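Local coordinates for CCHC-type domain-containing protein (PDB 7C47), which probably acts as a 3'-5' RNA exonuclease of the RNase D type, with zinc knuckles that bind zinc and nucleotides, at residues G120-Q125 with V213-L218. Residues are numbered along the deposited sequence; the frame is centred on the assembly and turned at random.
Sequences GVLDLQ and VAVERL. With C5P (cytidine-5'-monophosphate), chain D.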
ATOM      1  N   GLY A 120      10.220   6.018 -10.721  1.00 24.75           N
ATOM      2  CA  GLY A 120       9.274   4.961 -11.097  1.00 24.13           C
ATOM      3  C   GLY A 120       8.492   4.411  -9.913  1.00 24.03           C
ATOM      4  O   GLY A 120       8.222   3.215  -9.842  1.00 23.91           O
ATOM      5  N   VAL A 121       8.098   5.292  -8.998  1.00 23.71           N
ATOM      6  CA  VAL A 121       7.425   4.892  -7.767  1.00 23.14           C
ATOM      7  C   VAL A 121       5.927   4.721  -8.032  1.00 23.01           C
ATOM      8  O   VAL A 121       5.338   5.481  -8.800  1.00 22.35           O
ATOM      9  CB  VAL A 121       7.665   5.923  -6.634  1.00 23.34           C
ATOM     10  CG1 VAL A 121       7.067   5.451  -5.317  1.00 23.42           C
ATOM     11  CG2 VAL A 121       9.154   6.163  -6.440  1.00 23.00           C
ATOM     12  N   LEU A 122       5.333   3.698  -7.415  1.00 23.14           N
ATOM     13  CA  LEU A 122       3.878   3.530  -7.379  1.00 23.00           C
ATOM     14  C   LEU A 122       3.440   3.223  -5.951  1.00 22.26           C
ATOM     15  O   LEU A 122       3.894   2.244  -5.364  1.00 22.42           O
ATOM     16  CB  LEU A 122       3.424   2.406  -8.315  1.00 23.53           C
ATOM     17  CG  LEU A 122       1.904   2.219  -8.439  1.00 24.03           C
ATOM     18  CD1 LEU A 122       1.238   3.465  -9.009  1.00 24.52           C
ATOM     19  CD2 LEU A 122       1.575   1.006  -9.290  1.00 24.60           C
ATOM     20  N   ASP A 123       2.555   4.061  -5.411  1.00 21.29           N
ATOM     21  CA  ASP A 123       2.093   3.962  -4.031  1.00 20.51           C
ATOM     22  C   ASP A 123       0.706   3.305  -4.021  1.00 20.27           C
ATOM     23  O   ASP A 123      -0.293   3.929  -4.406  1.00 19.04           O
ATOM     24  CB  ASP A 123       2.048   5.361  -3.411  1.00 20.52           C
ATOM     25  CG  ASP A 123       1.816   5.347  -1.906  1.00 20.52           C
ATOM     26  OD1 ASP A 123       1.092   4.472  -1.387  1.00 20.67           O
ATOM     27  OD2 ASP A 123       2.367   6.241  -1.230  1.00 20.75           O
ATOM     28  N   LEU A 124       0.653   2.056  -3.564  1.00 19.79           N
ATOM     29  CA  LEU A 124      -0.579   1.267  -3.615  1.00 19.94           C
ATOM     30  C   LEU A 124      -1.653   1.735  -2.639  1.00 19.85           C
ATOM     31  O   LEU A 124      -2.829   1.497  -2.878  1.00 19.85           O
ATOM     32  CB  LEU A 124      -0.282  -0.223  -3.414  1.00 20.12           C
ATOM     33  CG  LEU A 124       0.674  -0.848  -4.444  1.00 20.14           C
ATOM     34  CD1 LEU A 124       0.886  -2.318  -4.136  1.00 20.36           C
ATOM     35  CD2 LEU A 124       0.180  -0.670  -5.873  1.00 20.14           C
ATOM     36  N   GLN A 125      -1.263   2.392  -1.550  1.00 20.33           N
ATOM     37  CA  GLN A 125      -2.239   3.015  -0.662  1.00 20.75           C
ATOM     38  C   GLN A 125      -2.963   4.129  -1.412  1.00 20.81           C
ATOM     39  O   GLN A 125      -4.188   4.206  -1.377  1.00 20.78           O
ATOM     40  CB  GLN A 125      -1.582   3.582   0.595  1.00 21.01           C
ATOM     41  CG  GLN A 125      -2.592   4.013   1.648  1.00 21.36           C
ATOM     42  CD  GLN A 125      -1.955   4.701   2.838  1.00 21.63           C
ATOM     43  OE1 GLN A 125      -1.157   5.622   2.683  1.00 21.97           O
ATOM     44  NE2 GLN A 125      -2.322   4.270   4.035  1.00 21.92           N
ATOM     45  N   VAL A 213      -0.943   4.639 -14.968  1.00 28.23           N
ATOM     46  CA  VAL A 213      -0.140   5.822 -15.309  1.00 28.06           C
ATOM     47  C   VAL A 213      -0.604   7.065 -14.541  1.00 27.23           C
ATOM     48  O   VAL A 213       0.220   7.888 -14.144  1.00 28.55           O
ATOM     49  CB  VAL A 213      -0.131   6.075 -16.843  1.00 28.67           C
ATOM     50  CG1 VAL A 213       0.465   7.437 -17.200  1.00 28.90           C
ATOM     51  CG2 VAL A 213       0.642   4.963 -17.548  1.00 28.84           C
ATOM     52  N   ALA A 214      -1.907   7.199 -14.325  1.00 26.23           N
ATOM     53  CA  ALA A 214      -2.440   8.317 -13.539  1.00 25.35           C
ATOM     54  C   ALA A 214      -1.995   8.256 -12.068  1.00 25.03           C
ATOM     55  O   ALA A 214      -1.674   9.283 -11.476  1.00 24.18           O
ATOM     56  CB  ALA A 214      -3.956   8.364 -13.639  1.00 24.97           C
ATOM     57  N   VAL A 215      -1.959   7.051 -11.496  1.00 24.92           N
ATOM     58  CA  VAL A 215      -1.532   6.866 -10.104  1.00 25.28           C
ATOM     59  C   VAL A 215      -0.009   7.003  -9.991  1.00 25.71           C
ATOM     60  O   VAL A 215       0.490   7.464  -8.967  1.00 26.11           O
ATOM     61  CB  VAL A 215      -2.015   5.516  -9.510  1.00 25.15           C
ATOM     62  CG1 VAL A 215      -1.653   5.399  -8.031  1.00 25.02           C
ATOM     63  CG2 VAL A 215      -3.521   5.364  -9.678  1.00 24.88           C
ATOM     64  N   GLU A 216       0.719   6.598 -11.031  1.00 26.67           N
ATOM     65  CA  GLU A 216       2.168   6.839 -11.117  1.00 28.26           C
ATOM     66  C   GLU A 216       2.501   8.329 -11.047  1.00 28.13           C
ATOM     67  O   GLU A 216       3.397   8.736 -10.306  1.00 28.33           O
ATOM     68  CB  GLU A 216       2.762   6.232 -12.395  1.00 29.05           C
ATOM     69  CG  GLU A 216       2.948   4.721 -12.314  1.00 30.53           C
ATOM     70  CD  GLU A 216       3.315   4.062 -13.642  1.00 32.05           C
ATOM     71  OE1 GLU A 216       3.356   4.747 -14.694  1.00 32.71           O
ATOM     72  OE2 GLU A 216       3.556   2.831 -13.626  1.00 33.40           O
ATOM     73  N   ARG A 217       1.764   9.134 -11.806  1.00 28.01           N
ATOM     74  CA  ARG A 217       1.963  10.584 -11.811  1.00 28.79           C
ATOM     75  C   ARG A 217       1.564  11.237 -10.490  1.00 26.57           C
ATOM     76  O   ARG A 217       2.249  12.143 -10.021  1.00 26.37           O
ATOM     77  CB  ARG A 217       1.214  11.230 -12.975  1.00 31.46           C
ATOM     78  CG  ARG A 217       1.869  10.944 -14.311  1.00 33.99           C
ATOM     79  CD  ARG A 217       1.142  11.637 -15.446  1.00 37.02           C
ATOM     80  NE  ARG A 217      -0.059  10.903 -15.833  1.00 39.93           N
ATOM     81  CZ  ARG A 217      -0.859  11.230 -16.845  1.00 42.39           C
ATOM     82  NH1 ARG A 217      -1.928  10.475 -17.101  1.00 42.90           N
ATOM     83  NH2 ARG A 217      -0.611  12.306 -17.600  1.00 44.07           N
ATOM     84  N   LEU A 218       0.465  10.773  -9.897  1.00 24.35           N
ATOM     85  CA  LEU A 218       0.066  11.204  -8.554  1.00 23.02           C
ATOM     86  C   LEU A 218       1.121  10.833  -7.506  1.00 21.95           C
ATOM     87  O   LEU A 218       1.448  11.646  -6.651  1.00 20.60           O
ATOM     88  CB  LEU A 218      -1.294  10.603  -8.186  1.00 22.82           C
ATOM     89  CG  LEU A 218      -1.860  10.847  -6.787  1.00 22.70           C
ATOM     90  CD1 LEU A 218      -1.847  12.324  -6.431  1.00 23.16           C
ATOM     91  CD2 LEU A 218      -3.269  10.285  -6.707  1.00 22.47           C
TER
HETATM   92  O3P C5P D 403      -6.452   3.233  10.267  1.00 54.37           O
HETATM   93  P   C5P D 403      -6.475   4.706  10.064  1.00 55.29           P
HETATM   94  O1P C5P D 403      -6.294   5.367  11.381  1.00 55.32           O
HETATM   95  O2P C5P D 403      -7.669   5.038   9.239  1.00 56.14           O
HETATM   96  O5' C5P D 403      -5.158   4.979   9.210  1.00 54.26           O
HETATM   97  C5' C5P D 403      -5.168   4.860   7.777  1.00 51.69           C
HETATM   98  C4' C5P D 403      -3.800   5.139   7.196  1.00 50.68           C
HETATM   99  O4' C5P D 403      -3.524   6.563   7.265  1.00 49.72           O
HETATM  100  C3' C5P D 403      -2.616   4.468   7.877  1.00 49.92           C
HETATM  101  O3' C5P D 403      -2.397   3.157   7.372  1.00 49.35           O
HETATM  102  C2' C5P D 403      -1.459   5.401   7.529  1.00 50.08           C
HETATM  103  O2' C5P D 403      -0.835   5.129   6.288  1.00 48.91           O
HETATM  104  C1' C5P D 403      -2.147   6.771   7.527  1.00 49.94           C
HETATM  105  N1  C5P D 403      -2.009   7.509   8.799  1.00 50.99           N
HETATM  106  C2  C5P D 403      -0.767   8.076   9.114  1.00 50.85           C
HETATM  107  N3  C5P D 403      -0.625   8.752  10.280  1.00 51.86           N
HETATM  108  C4  C5P D 403      -1.661   8.868  11.114  1.00 51.99           C
HETATM  109  C5  C5P D 403      -2.937   8.304  10.817  1.00 51.52           C
HETATM  110  C6  C5P D 403      -3.064   7.636   9.662  1.00 51.43           C
HETATM  111  O2  C5P D 403       0.174   7.944   8.317  1.00 49.94           O
HETATM  112  N4  C5P D 403      -1.478   9.547  12.250  1.00 51.90           N
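L122 reaches helix 212-226 through one methyl group. From CB its chain runs to CG, which lies anti to the backbone N (chi1 -175°); the branch there sends CD1 to the helix. CD1 comes 3.6 Å from V215 CG1. With E216 CG 3.9 Å from it as well, CD1 fits between the stems of two consecutive helical residues. It lies, too, 3.8 Å from the backbone N of E216, a van der Waals distance to the helix backbone itself. Outside the two segments, L122 packs on F127, V203 and V212, and V215 also touches F127, so apolar side chains add to the packing round the buried leucine.

The strand and helix axes approach to 7.1 Å at 99°, nearly perpendicular, which fits the narrow footprint: L122 and E216 have the nearest CA pair, and 181 Å² is buried in total. Strand 121-123 is the outermost strand on this side of the mixed sheet of the RNase H-like exonuclease domain, and helix 212-226 crosses it. E216 keeps its aliphatic CG on L122 while its carboxylate OE2 forms a salt bridge to R97, a residue of strand 97-100, the neighbour to which strand 121-123 is bonded through its backbone.

At the end of the strand, D123 serves as the N-cap of helix 124-136: OD1 accepts a weak capping bond from Q125 N at 3.1 Å, and the carboxylate is held further by hydrogen bonds from D102 N to OD1 and from C103 N to OD2. Q125, extended beyond CG, carries NE2 to O2' of cytidine-5'-monophosphate, a bond of 2.8 Å at 163°.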